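Local coordinates for protein PA4485 (Pseudomonas aeruginosa, PDB 4AVR) that probably acts as a lytic transglycosylase of the RlpA family, with a strong preference for naked glycan strands lacking stem peptides, at residues T30-T35 against I68-R73; L36-R41 against V55-R60; A6-S11 against G80-G85; V44-N49 against G85-R90. All blocks are in the same frame, centred on the assembly; numbering follows the deposited sequence.

Interaction 1: T30-T35 against I68-R73; sequences TAAHRT and IIDVSR
A first torsion of -164° swings CG1 of Ile69 away from the backbone N and alongside strand 30-32, where CG1 lies 3.8 Å from Ala31 CB and close to the carbonyl of Ala32. In His33, chi1 of -173° sets the ring on the side of the carbonyl carbon, and its CD2 comes obliquely to Ile68 O. Between the two strands the backbones pair antiparallel: Ala32 N gives a nearly straight bond to Asp70 O at 2.8 Å, and Asp70 N returns a longer one to Ala32 O at 3.3 Å. Ser72 N, bonded to Thr30 O at 3.0 Å, extends the ladder to the N-cap of helix 73-79. The small Ala31 suits the close, non-hydrogen-bonded pairing with Val71, while on the other face the short Ala32 packs its CB against that of Asp70. The Asp70 carboxylate is held from outside, by Ser7 and by a salt bridge to Arg12 of the second subunit. Beyond the ladder a water accepts from both Arg34 N and Arg34 NH1 and donates to Ile68 O at 2.8 Å, tying the loop to the strand; Arg34 NH1 also reaches Arg67 O. This is antiparallel strand pairing close to the centre of the double-psi beta-barrel domain of RlpA proteins.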
loop_
_atom_site.group_PDB
_atom_site.type_symbol
_atom_site.label_atom_id
_atom_site.label_comp_id
_atom_site.label_asym_id
_atom_site.label_seq_id
_atom_site.Cartn_x
_atom_site.Cartn_y
_atom_site.Cartn_z
ATOM N N THR A 30 0.413 -7.884 -11.165
ATOM C CA THR A 30 -0.834 -8.489 -10.728
ATOM C C THR A 30 -1.779 -7.424 -10.201
ATOM O O THR A 30 -1.379 -6.284 -9.901
ATOM C CB THR A 30 -0.598 -9.575 -9.654
ATOM O OG1 THR A 30 0.176 -9.031 -8.581
ATOM C CG2 THR A 30 0.152 -10.756 -10.248
ATOM N N ALA A 31 -3.049 -7.810 -10.077
ATOM C CA ALA A 31 -4.076 -6.911 -9.602
ATOM C C ALA A 31 -5.271 -7.650 -9.019
ATOM O O ALA A 31 -5.508 -8.828 -9.281
ATOM C CB ALA A 31 -4.537 -5.983 -10.726
ATOM N N ALA A 32 -6.035 -6.902 -8.232
ATOM C CA ALA A 32 -7.309 -7.317 -7.666
ATOM C C ALA A 32 -8.465 -6.713 -8.430
ATOM O O ALA A 32 -8.433 -5.529 -8.760
ATOM C CB ALA A 32 -7.408 -6.880 -6.214
ATOM N N HIS A 33 -9.504 -7.514 -8.655
ATOM C CA HIS A 33 -10.738 -7.072 -9.289
ATOM C C HIS A 33 -11.865 -7.866 -8.677
ATOM O O HIS A 33 -11.667 -9.006 -8.258
ATOM C CB HIS A 33 -10.648 -7.300 -10.794
ATOM C CG HIS A 33 -11.805 -6.726 -11.574
ATOM N ND1 HIS A 33 -12.935 -7.431 -11.843
ATOM C CD2 HIS A 33 -11.970 -5.475 -12.134
ATOM C CE1 HIS A 33 -13.765 -6.655 -12.553
ATOM N NE2 HIS A 33 -13.184 -5.462 -12.730
ATOM N N ARG A 34 -13.061 -7.298 -8.611
ATOM C CA ARG A 34 -14.152 -7.978 -7.897
ATOM C C ARG A 34 -14.664 -9.237 -8.568
ATOM O O ARG A 34 -15.133 -10.143 -7.888
ATOM C CB ARG A 34 -15.323 -7.035 -7.686
ATOM C CG ARG A 34 -15.085 -5.993 -6.611
ATOM C CD ARG A 34 -16.236 -5.024 -6.599
ATOM N NE ARG A 34 -16.027 -3.909 -5.683
ATOM C CZ ARG A 34 -15.283 -2.841 -5.950
ATOM N NH1 ARG A 34 -14.664 -2.747 -7.127
ATOM N NH2 ARG A 34 -15.162 -1.869 -5.051
ATOM N N THR A 35 -14.615 -9.282 -9.894
ATOM C CA THR A 35 -15.317 -10.351 -10.623
ATOM C C THR A 35 -14.543 -11.052 -11.736
ATOM O O THR A 35 -14.907 -12.179 -12.087
ATOM C CB THR A 35 -16.641 -9.835 -11.230
ATOM O OG1 THR A 35 -16.365 -8.762 -12.144
ATOM C CG2 THR A 35 -17.600 -9.377 -10.142
ATOM N N ILE A 68 -12.022 0.440 -8.677
ATOM C CA ILE A 68 -12.231 -0.650 -9.622
ATOM C C ILE A 68 -11.114 -1.688 -9.624
ATOM O O ILE A 68 -11.371 -2.843 -9.946
ATOM C CB ILE A 68 -12.463 -0.075 -11.051
ATOM C CG1 ILE A 68 -13.072 -1.129 -11.980
ATOM C CG2 ILE A 68 -11.209 0.539 -11.655
ATOM C CD1 ILE A 68 -13.560 -0.544 -13.292
ATOM N N ILE A 69 -9.889 -1.298 -9.287
ATOM C CA ILE A 69 -8.761 -2.224 -9.374
ATOM C C ILE A 69 -7.684 -1.795 -8.399
ATOM O O ILE A 69 -7.493 -0.609 -8.174
ATOM C CB ILE A 69 -8.244 -2.296 -10.833
ATOM C CG1 ILE A 69 -7.347 -3.509 -11.088
ATOM C CG2 ILE A 69 -7.595 -0.987 -11.279
ATOM C CD1 ILE A 69 -7.165 -3.822 -12.560
ATOM N N ASP A 70 -7.004 -2.771 -7.798
ATOM C CA ASP A 70 -5.832 -2.528 -6.964
ATOM C C ASP A 70 -4.656 -3.238 -7.609
ATOM O O ASP A 70 -4.752 -4.429 -7.867
ATOM C CB ASP A 70 -6.030 -3.091 -5.549
ATOM C CG ASP A 70 -7.275 -2.546 -4.841
ATOM O OD1 ASP A 70 -7.708 -1.401 -5.107
ATOM O OD2 ASP A 70 -7.832 -3.282 -4.006
ATOM N N VAL A 71 -3.558 -2.524 -7.867
ATOM C CA VAL A 71 -2.444 -3.091 -8.627
ATOM C C VAL A 71 -1.196 -3.257 -7.756
ATOM O O VAL A 71 -1.057 -2.639 -6.703
ATOM C CB VAL A 71 -2.126 -2.235 -9.886
ATOM C CG1 VAL A 71 -3.375 -2.062 -10.743
ATOM C CG2 VAL A 71 -1.523 -0.890 -9.506
ATOM N N SER A 72 -0.282 -4.095 -8.226
ATOM C CA SER A 72 0.993 -4.279 -7.548
ATOM C C SER A 72 1.846 -3.014 -7.596
ATOM O O SER A 72 1.632 -2.121 -8.415
ATOM C CB SER A 72 1.769 -5.400 -8.199
ATOM O OG SER A 72 2.151 -5.002 -9.514
ATOM N N ARG A 73 2.868 -2.972 -6.744
ATOM C CA ARG A 73 3.804 -1.852 -6.764
ATOM C C ARG A 73 4.447 -1.667 -8.133
ATOM O O ARG A 73 4.552 -0.544 -8.635
ATOM C CB ARG A 73 4.886 -2.043 -5.697
ATOM C CG ARG A 73 5.711 -0.773 -5.466
ATOM C CD ARG A 73 7.164 -0.865 -5.754
ATOM N NE ARG A 73 7.748 -2.132 -5.554
ATOM C CZ ARG A 73 8.396 -2.928 -6.398
ATOM N NH1 ARG A 73 8.694 -2.688 -7.686
ATOM N NH2 ARG A 73 8.761 -4.045 -5.846
HETATM O O HOH W 1 -13.624 -4.458 -9.339
#

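Interaction 2: L36-R41 against V55-R60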
loop_
_atom_site.group_PDB
_atom_site.type_symbol
_atom_site.label_atom_id
_atom_site.label_comp_id
_atom_site.label_asym_id
_atom_site.label_seq_id
_atom_site.Cartn_x
_atom_site.Cartn_y
_atom_site.Cartn_z
ATOM N N LEU A 36 -13.513 -10.439 -12.308
ATOM C CA LEU A 36 -12.822 -11.089 -13.423
ATOM C C LEU A 36 -12.189 -12.405 -12.963
ATOM O O LEU A 36 -11.699 -12.511 -11.834
ATOM C CB LEU A 36 -11.744 -10.177 -14.019
ATOM C CG LEU A 36 -12.280 -9.122 -14.969
ATOM C CD1 LEU A 36 -11.232 -8.028 -15.181
ATOM C CD2 LEU A 36 -12.731 -9.726 -16.296
ATOM N N PRO A 37 -12.202 -13.428 -13.824
ATOM C CA PRO A 37 -11.572 -14.686 -13.435
ATOM C C PRO A 37 -10.080 -14.537 -13.121
ATOM O O PRO A 37 -9.396 -13.724 -13.744
ATOM C CB PRO A 37 -11.760 -15.582 -14.669
ATOM C CG PRO A 37 -12.856 -14.945 -15.444
ATOM C CD PRO A 37 -12.756 -13.480 -15.187
ATOM N N PHE A 38 -9.585 -15.306 -12.164
ATOM C CA PHE A 38 -8.163 -15.309 -11.878
ATOM C C PHE A 38 -7.383 -15.715 -13.125
ATOM O O PHE A 38 -7.724 -16.692 -13.792
ATOM C CB PHE A 38 -7.832 -16.231 -10.704
ATOM C CG PHE A 38 -8.483 -15.849 -9.405
ATOM C CD1 PHE A 38 -8.482 -14.537 -8.958
ATOM C CD2 PHE A 38 -9.080 -16.811 -8.599
ATOM C CE1 PHE A 38 -9.077 -14.196 -7.758
ATOM C CE2 PHE A 38 -9.674 -16.489 -7.398
ATOM C CZ PHE A 38 -9.667 -15.178 -6.973
ATOM N N GLY A 39 -6.354 -14.936 -13.433
ATOM C CA GLY A 39 -5.556 -15.144 -14.622
ATOM C C GLY A 39 -5.929 -14.225 -15.770
ATOM O O GLY A 39 -5.178 -14.115 -16.736
ATOM N N ALA A 40 -7.083 -13.571 -15.686
ATOM C CA ALA A 40 -7.506 -12.633 -16.728
ATOM C C ALA A 40 -6.475 -11.520 -16.885
ATOM O O ALA A 40 -5.976 -10.983 -15.910
ATOM C CB ALA A 40 -8.866 -12.030 -16.401
ATOM N N ARG A 41 -6.162 -11.191 -18.134
ATOM C CA ARG A 41 -5.274 -10.076 -18.466
ATOM C C ARG A 41 -6.099 -8.823 -18.730
ATOM O O ARG A 41 -7.090 -8.865 -19.453
ATOM C CB ARG A 41 -4.391 -10.405 -19.685
ATOM C CG ARG A 41 -3.375 -11.506 -19.420
ATOM C CD ARG A 41 -2.548 -11.914 -20.631
ATOM N NE ARG A 41 -1.653 -10.862 -21.136
ATOM C CZ ARG A 41 -1.783 -10.223 -22.301
ATOM N NH1 ARG A 41 -2.791 -10.488 -23.123
ATOM N NH2 ARG A 41 -0.891 -9.303 -22.641
ATOM N N VAL A 55 -1.924 -6.065 -16.542
ATOM C CA VAL A 55 -1.846 -6.839 -15.303
ATOM C C VAL A 55 -2.673 -8.107 -15.422
ATOM O O VAL A 55 -3.535 -8.236 -16.292
ATOM C CB VAL A 55 -2.319 -6.019 -14.083
ATOM C CG1 VAL A 55 -1.381 -4.842 -13.814
ATOM C CG2 VAL A 55 -3.769 -5.566 -14.252
ATOM N N ARG A 56 -2.361 -9.050 -14.534
ATOM C CA ARG A 56 -3.049 -10.332 -14.428
ATOM C C ARG A 56 -3.820 -10.348 -13.109
ATOM O O ARG A 56 -3.254 -10.043 -12.053
ATOM C CB ARG A 56 -1.954 -11.419 -14.427
ATOM C CG ARG A 56 -2.385 -12.845 -14.212
ATOM C CD ARG A 56 -1.179 -13.768 -14.346
ATOM N NE ARG A 56 -0.099 -13.541 -13.364
ATOM C CZ ARG A 56 -0.066 -14.086 -12.152
ATOM N NH1 ARG A 56 -1.042 -14.888 -11.736
ATOM N NH2 ARG A 56 0.957 -13.849 -11.349
ATOM N N ILE A 57 -5.101 -10.720 -13.136
ATOM C CA ILE A 57 -5.935 -10.725 -11.937
ATOM C C ILE A 57 -5.589 -11.940 -11.062
ATOM O O ILE A 57 -5.630 -13.082 -11.527
ATOM C CB ILE A 57 -7.445 -10.734 -12.283
ATOM C CG1 ILE A 57 -7.789 -9.524 -13.178
ATOM C CG2 ILE A 57 -8.291 -10.791 -11.013
ATOM C CD1 ILE A 57 -7.367 -8.169 -12.619
ATOM N N ASN A 58 -5.263 -11.688 -9.804
ATOM C CA ASN A 58 -4.984 -12.774 -8.858
ATOM C C ASN A 58 -5.572 -12.543 -7.471
ATOM O O ASN A 58 -5.209 -13.249 -6.545
ATOM C CB ASN A 58 -3.476 -13.095 -8.783
ATOM C CG ASN A 58 -2.718 -12.097 -7.951
ATOM O OD1 ASN A 58 -3.238 -11.032 -7.627
ATOM N ND2 ASN A 58 -1.478 -12.442 -7.581
ATOM N N ASP A 59 -6.486 -11.588 -7.320
ATOM C CA ASP A 59 -7.010 -11.276 -5.998
ATOM C C ASP A 59 -8.383 -10.633 -6.111
ATOM O O ASP A 59 -8.788 -10.195 -7.191
ATOM C CB ASP A 59 -6.037 -10.349 -5.248
ATOM C CG ASP A 59 -6.138 -10.439 -3.725
ATOM O OD1 ASP A 59 -6.920 -11.245 -3.180
ATOM O OD2 ASP A 59 -5.391 -9.685 -3.061
ATOM N N ARG A 60 -9.072 -10.596 -4.975
ATOM C CA ARG A 60 -10.345 -9.930 -4.816
ATOM C C ARG A 60 -10.160 -8.646 -4.020
ATOM O O ARG A 60 -9.044 -8.229 -3.726
ATOM C CB ARG A 60 -11.371 -10.899 -4.186
ATOM C CG ARG A 60 -11.642 -12.127 -5.045
ATOM C CD ARG A 60 -12.270 -11.749 -6.371
ATOM N NE ARG A 60 -12.425 -12.899 -7.252
ATOM C CZ ARG A 60 -12.286 -12.852 -8.580
ATOM N NH1 ARG A 60 -11.993 -11.707 -9.193
ATOM N NH2 ARG A 60 -12.415 -13.952 -9.318
#
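Arg60 reaches back over Phe38 to hold the loop 36-41 against strand 55-59. From CB its chain bends at chi2 (-63°), so that CG passes 4.1 Å from Phe38 CZ and NE comes down between CZ and CE1 of the ring. The guanidinium carbon CZ follows, with Phe38 CE1 beneath its centre at 3.6 Å; the planes are 22° apart and the group centres lie 4.2 Å from each other, a cation-pi stack in which NH2 lies over the ring face toward the rim. At the tip, NH1 and NH2 both donate to Leu36 O, at 2.8 Å and 3.0 Å. That oxygen lies in the guanidinium plane, but NH2 approaches from above the carbonyl plane. NH1 also bonds His33 O, so stack and bonds together fix the rotation of the group. An aromatic suits position 38 because it offers the long arginine a flat surface at the exposed margin of the double-psi beta-barrel domain. The loop itself makes a type II turn from Pro37 to Ala40, with Gly39 at the position where positive phi would jam a side chain against the preceding carbonyl. Two straight backbone bonds fasten the turn to Ile57: Gly39 N to Ile57 O at 2.8 Å, and Ile57 N to Ala40 O at 2.9 Å. Ile57, branched at CB, packs against the turn, CG1 meeting Leu36 CB at 4.1 Å and Ala40 CB. Farther along, Arg41 pairs with Arg56, whose NH1 forms a salt bridge with Glu22.

Interaction 3: A6-S11 against G80-G85; sequences ASYYGS and GMIRSG
Tyr8 OH donates to Ile82 O at 2.8 Å, in the plane of that carbonyl and on one of its lone pairs. The bond joins the end of strand 2-8, in the double-psi beta-barrel domain, to the loop that follows helix 73-79, whose end is closed at Gly80 by a Schellman motif. Tyrosine suits the place because its ring fills a buried site while its hydroxyl meets a loop carbonyl. The ring leaves the strand with CG between the backbone N and the carbonyl carbon (chi1 69°) and points at the loop. Ile82 crosses it at about a right angle and sets CD1 over one face, 4.2 Å from the ring centroid, a CH-pi contact. Met81 O lies at the ring edge, 3.5 Å from Tyr8 CE2, and also accepts a hydrogen bond from the backbone N of Gly85, whose positive phi suits a residue without a side chain. Ala76 of the helix packs on Tyr8, Met81 and Ile82 alike, and Gly85 O accepts a bond from Ser11 OG of the second subunit, so the loop also takes part in the dimer contact. The flexible, unbranched Met81 bends at chi3 (-82°) to bring its CE methyl against the strand, 3.5 Å from Ala6 O and 4.0 Å from Ala6 CB.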
loop_
_atom_site.group_PDB
_atom_site.type_symbol
_atom_site.label_atom_id
_atom_site.label_comp_id
_atom_site.label_asym_id
_atom_site.label_seq_id
_atom_site.Cartn_x
_atom_site.Cartn_y
_atom_site.Cartn_z
ATOM N N ALA A 6 -8.037 3.470 -9.399
ATOM C CA ALA A 6 -7.024 2.443 -9.108
ATOM C C ALA A 6 -6.255 2.849 -7.865
ATOM O O ALA A 6 -5.987 4.026 -7.632
ATOM C CB ALA A 6 -6.038 2.273 -10.257
ATOM N N SER A 7 -5.856 1.836 -7.101
ATOM C CA SER A 7 -4.943 1.981 -5.972
ATOM C C SER A 7 -3.793 1.005 -6.152
ATOM O O SER A 7 -3.803 0.211 -7.084
ATOM C CB SER A 7 -5.664 1.645 -4.666
ATOM O OG SER A 7 -5.784 0.239 -4.530
ATOM N N TYR A 8 -2.833 1.032 -5.221
ATOM C CA TYR A 8 -1.808 -0.004 -5.193
ATOM C C TYR A 8 -1.612 -0.554 -3.795
ATOM O O TYR A 8 -1.850 0.112 -2.783
ATOM C CB TYR A 8 -0.493 0.435 -5.835
ATOM C CG TYR A 8 0.336 1.495 -5.148
ATOM C CD1 TYR A 8 1.313 1.159 -4.225
ATOM C CD2 TYR A 8 0.206 2.832 -5.507
ATOM C CE1 TYR A 8 2.140 2.136 -3.665
ATOM C CE2 TYR A 8 1.016 3.816 -4.984
ATOM C CZ TYR A 8 1.971 3.462 -4.057
ATOM O OH TYR A 8 2.805 4.430 -3.530
ATOM N N TYR A 9 -1.209 -1.816 -3.754
ATOM C CA TYR A 9 -0.975 -2.519 -2.498
ATOM C C TYR A 9 0.217 -1.943 -1.733
ATOM O O TYR A 9 1.253 -1.632 -2.302
ATOM C CB TYR A 9 -0.616 -3.969 -2.762
ATOM C CG TYR A 9 -1.701 -4.926 -3.213
ATOM C CD1 TYR A 9 -2.229 -4.862 -4.490
ATOM C CD2 TYR A 9 -2.137 -5.956 -2.387
ATOM C CE1 TYR A 9 -3.160 -5.783 -4.928
ATOM C CE2 TYR A 9 -3.059 -6.888 -2.825
ATOM C CZ TYR A 9 -3.570 -6.795 -4.099
ATOM O OH TYR A 9 -4.477 -7.720 -4.564
ATOM N N GLY A 10 0.082 -1.893 -0.421
ATOM C CA GLY A 10 1.240 -1.685 0.435
ATOM C C GLY A 10 2.103 -2.926 0.540
ATOM O O GLY A 10 1.631 -4.067 0.421
ATOM N N SER A 11 3.365 -2.718 0.880
ATOM C CA SER A 11 4.311 -3.813 1.068
ATOM C C SER A 11 3.976 -4.632 2.277
ATOM O O SER A 11 4.491 -5.754 2.382
ATOM C CB SER A 11 5.731 -3.280 1.328
ATOM O OG SER A 11 5.761 -2.518 2.519
ATOM N N GLY A 80 2.852 5.240 -13.412
ATOM C CA GLY A 80 3.239 6.549 -12.903
ATOM C C GLY A 80 2.388 7.052 -11.756
ATOM O O GLY A 80 2.165 8.256 -11.624
ATOM N N MET A 81 1.919 6.137 -10.913
ATOM C CA MET A 81 0.985 6.474 -9.829
ATOM C C MET A 81 1.562 6.296 -8.418
ATOM O O MET A 81 0.818 6.350 -7.440
ATOM C CB MET A 81 -0.338 5.720 -9.982
ATOM C CG MET A 81 -0.253 4.246 -9.747
ATOM S SD MET A 81 -1.787 3.351 -10.085
ATOM C CE MET A 81 -2.664 3.630 -8.578
ATOM N N ILE A 82 2.868 6.104 -8.298
ATOM C CA ILE A 82 3.458 5.869 -6.974
ATOM C C ILE A 82 3.232 7.064 -6.050
ATOM O O ILE A 82 2.831 6.887 -4.893
ATOM C CB ILE A 82 4.950 5.505 -7.081
ATOM C CG1 ILE A 82 5.105 4.121 -7.725
ATOM C CG2 ILE A 82 5.643 5.568 -5.728
ATOM C CD1 ILE A 82 4.663 2.967 -6.833
ATOM N N ARG A 83 3.506 8.269 -6.540
ATOM C CA ARG A 83 3.351 9.467 -5.712
ATOM C C ARG A 83 1.907 9.896 -5.569
ATOM O O ARG A 83 1.507 10.341 -4.494
ATOM C CB ARG A 83 4.200 10.618 -6.236
ATOM C CG ARG A 83 5.674 10.385 -6.019
ATOM C CD ARG A 83 6.517 11.385 -6.801
ATOM N NE ARG A 83 6.240 12.792 -6.506
ATOM C CZ ARG A 83 6.909 13.813 -7.047
ATOM N NH1 ARG A 83 7.889 13.588 -7.915
ATOM N NH2 ARG A 83 6.608 15.065 -6.722
ATOM N N SER A 84 1.102 9.768 -6.626
ATOM C CA SER A 84 -0.307 10.145 -6.521
ATOM C C SER A 84 -1.089 9.186 -5.639
ATOM O O SER A 84 -2.096 9.584 -5.045
ATOM C CB SER A 84 -0.970 10.236 -7.887
ATOM O OG SER A 84 -0.997 9.005 -8.561
ATOM N N GLY A 85 -0.652 7.935 -5.558
ATOM C CA GLY A 85 -1.290 6.930 -4.705
ATOM C C GLY A 85 -2.485 6.270 -5.366
ATOM O O GLY A 85 -2.603 5.048 -5.402
#

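Interaction 4: V44-N49 against G85-R90; sequences VTNLDN and GVAPVR
Val44 and Val89 meet on the buried face of the strand pair, with Val44 CG1 3.8 Å from Val89 CG1. Val44 CG1 stands anti to the backbone N (chi1 -178°), which carries it across to the neighbouring strand. Valine, branched at CB, suits both extended backbones and fills the interior beside Ile69. Asn46 turns its amide over Ala87, with OD1 3.6 Å from Ala87 CB. At the outer end Asp48 and Pro88 cross at about a right angle: the carboxylate OD2 lies 3.3 Å from Pro88 CD, while Leu47 CB packs on Pro88 CG. Proline, lacking an N-H, is tolerated in strand 87-90 because Pro88 takes part through its carbonyl, Pro88 O accepting a bond from Leu47 N at 2.9 Å. Thr45 and Arg90 form the hydrogen-bonded pair, Thr45 N to Arg90 O at 2.9 Å and Arg90 N to Thr45 O at 3.0 Å. In the next shell the Asn46 amide is held at both ends: OD1 accepts a bond from Asp48 N at 2.8 Å, closing an Asx turn, and ND2 is bonded to Leu79 O at the end of the helix. Beyond this shell, Val89 also packs on Ala6 of strand 2-8. The whole is an antiparallel strand pair ending in an Asx turn, within the double-psi beta-barrel domain of the RlpA family.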
loop_
_atom_site.group_PDB
_atom_site.type_symbol
_atom_site.label_atom_id
_atom_site.label_comp_id
_atom_site.label_asym_id
_atom_site.label_seq_id
_atom_site.Cartn_x
_atom_site.Cartn_y
_atom_site.Cartn_z
ATOM N N VAL A 44 -4.647 -1.571 -18.215
ATOM C CA VAL A 44 -5.006 -0.474 -17.334
ATOM C C VAL A 44 -4.334 0.790 -17.867
ATOM O O VAL A 44 -3.126 0.792 -18.072
ATOM C CB VAL A 44 -4.512 -0.750 -15.901
ATOM C CG1 VAL A 44 -4.930 0.373 -14.972
ATOM C CG2 VAL A 44 -5.021 -2.094 -15.417
ATOM N N THR A 45 -5.117 1.848 -18.077
ATOM C CA THR A 45 -4.593 3.126 -18.540
ATOM C C THR A 45 -4.865 4.175 -17.475
ATOM O O THR A 45 -6.009 4.393 -17.085
ATOM C CB THR A 45 -5.257 3.557 -19.856
ATOM O OG1 THR A 45 -5.054 2.554 -20.847
ATOM C CG2 THR A 45 -4.694 4.889 -20.355
ATOM N N ASN A 46 -3.808 4.823 -17.002
ATOM C CA ASN A 46 -3.912 5.939 -16.083
ATOM C C ASN A 46 -4.400 7.152 -16.871
ATOM O O ASN A 46 -3.715 7.627 -17.774
ATOM C CB ASN A 46 -2.546 6.208 -15.441
ATOM C CG ASN A 46 -2.567 7.321 -14.418
ATOM O OD1 ASN A 46 -3.424 8.195 -14.440
ATOM N ND2 ASN A 46 -1.594 7.307 -13.511
ATOM N N LEU A 47 -5.599 7.624 -16.564
ATOM C CA LEU A 47 -6.191 8.709 -17.342
ATOM C C LEU A 47 -5.546 10.058 -17.061
ATOM O O LEU A 47 -5.721 10.998 -17.840
ATOM C CB LEU A 47 -7.697 8.744 -17.140
ATOM C CG LEU A 47 -8.395 7.499 -17.695
ATOM C CD1 LEU A 47 -9.779 7.302 -17.074
ATOM C CD2 LEU A 47 -8.508 7.602 -19.197
ATOM N N ASP A 48 -4.777 10.159 -15.991
ATOM C CA ASP A 48 -4.060 11.398 -15.681
ATOM C C ASP A 48 -2.784 11.596 -16.479
ATOM O O ASP A 48 -2.398 12.746 -16.707
ATOM C CB ASP A 48 -3.849 11.538 -14.180
ATOM C CG ASP A 48 -5.153 11.961 -13.452
ATOM O OD1 ASP A 48 -6.105 12.381 -14.131
ATOM O OD2 ASP A 48 -5.163 11.891 -12.225
ATOM N N ASN A 49 -2.149 10.524 -16.940
ATOM C CA ASN A 49 -0.919 10.641 -17.737
ATOM C C ASN A 49 -0.900 9.807 -19.012
ATOM O O ASN A 49 0.056 9.884 -19.765
ATOM C CB ASN A 49 0.279 10.299 -16.874
ATOM C CG ASN A 49 0.196 8.865 -16.319
ATOM O OD1 ASN A 49 -0.463 8.020 -16.843
ATOM N ND2 ASN A 49 0.915 8.662 -15.197
ATOM N N GLY A 85 -0.652 7.935 -5.558
ATOM C CA GLY A 85 -1.290 6.930 -4.705
ATOM C C GLY A 85 -2.485 6.270 -5.366
ATOM O O GLY A 85 -2.603 5.048 -5.402
ATOM N N VAL A 86 -3.387 7.101 -5.858
ATOM C CA VAL A 86 -4.519 6.654 -6.621
ATOM C C VAL A 86 -4.568 7.409 -7.936
ATOM O O VAL A 86 -3.912 8.437 -8.116
ATOM C CB VAL A 86 -5.805 6.890 -5.832
ATOM C CG1 VAL A 86 -5.829 6.022 -4.582
ATOM C CG2 VAL A 86 -5.995 8.370 -5.498
ATOM N N ALA A 87 -5.346 6.876 -8.865
ATOM C CA ALA A 87 -5.525 7.535 -10.148
ATOM C C ALA A 87 -6.805 7.032 -10.770
ATOM O O ALA A 87 -7.162 5.878 -10.597
ATOM C CB ALA A 87 -4.356 7.232 -11.080
ATOM N N PRO A 88 -7.473 7.873 -11.570
ATOM C CA PRO A 88 -8.561 7.374 -12.407
ATOM C C PRO A 88 -7.987 6.528 -13.526
ATOM O O PRO A 88 -7.019 6.938 -14.177
ATOM C CB PRO A 88 -9.184 8.662 -12.960
ATOM C CG PRO A 88 -8.031 9.626 -13.021
ATOM C CD PRO A 88 -7.122 9.276 -11.874
ATOM N N VAL A 89 -8.583 5.364 -13.775
ATOM C CA VAL A 89 -8.115 4.478 -14.810
ATOM C C VAL A 89 -9.254 3.994 -15.691
ATOM O O VAL A 89 -10.405 3.881 -15.280
ATOM C CB VAL A 89 -7.348 3.234 -14.264
ATOM C CG1 VAL A 89 -6.097 3.658 -13.519
ATOM C CG2 VAL A 89 -8.240 2.358 -13.403
ATOM N N ARG A 90 -8.876 3.681 -16.923
ATOM C CA ARG A 90 -9.687 2.838 -17.803
ATOM C C ARG A 90 -9.127 1.418 -17.694
ATOM O O ARG A 90 -7.909 1.232 -17.582
ATOM C CB ARG A 90 -9.563 3.295 -19.266
ATOM C CG ARG A 90 -10.793 3.009 -20.119
ATOM C CD ARG A 90 -11.855 4.048 -19.845
ATOM N NE ARG A 90 -13.102 3.881 -20.586
ATOM C CZ ARG A 90 -13.286 4.218 -21.857
ATOM N NH1 ARG A 90 -12.295 4.706 -22.587
ATOM N NH2 ARG A 90 -14.491 4.069 -22.406
HETATM O O HOH W 2 -7.048 0.662 -20.687
HETATM O O HOH W 3 -4.664 10.989 -8.884
#

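How the interactions relate
All four contacts involve one mixed sheet, ordered 2-8, 67-71, 30-32, 52-59, 41-46, 87-93 and closed by pairing of 2-8 with 87-93; interactions 2 and 3 each pack a loop against one of its strands. Interaction 1 lies about 3 Å from the chain's centre. The centres of interactions 1 and 2 are about 8 Å apart, and those of interactions 1 and 3 about 11 Å. Interactions 2 and 4, centres about 18 Å apart, lie on opposite sides of the chain's centre. Along the sequence, interaction 3 spans interaction 1, which spans interaction 2, whereas interaction 4 alternates with each. Distant parts of a short chain are thus interlocked, and all four contacts adjoin the second subunit.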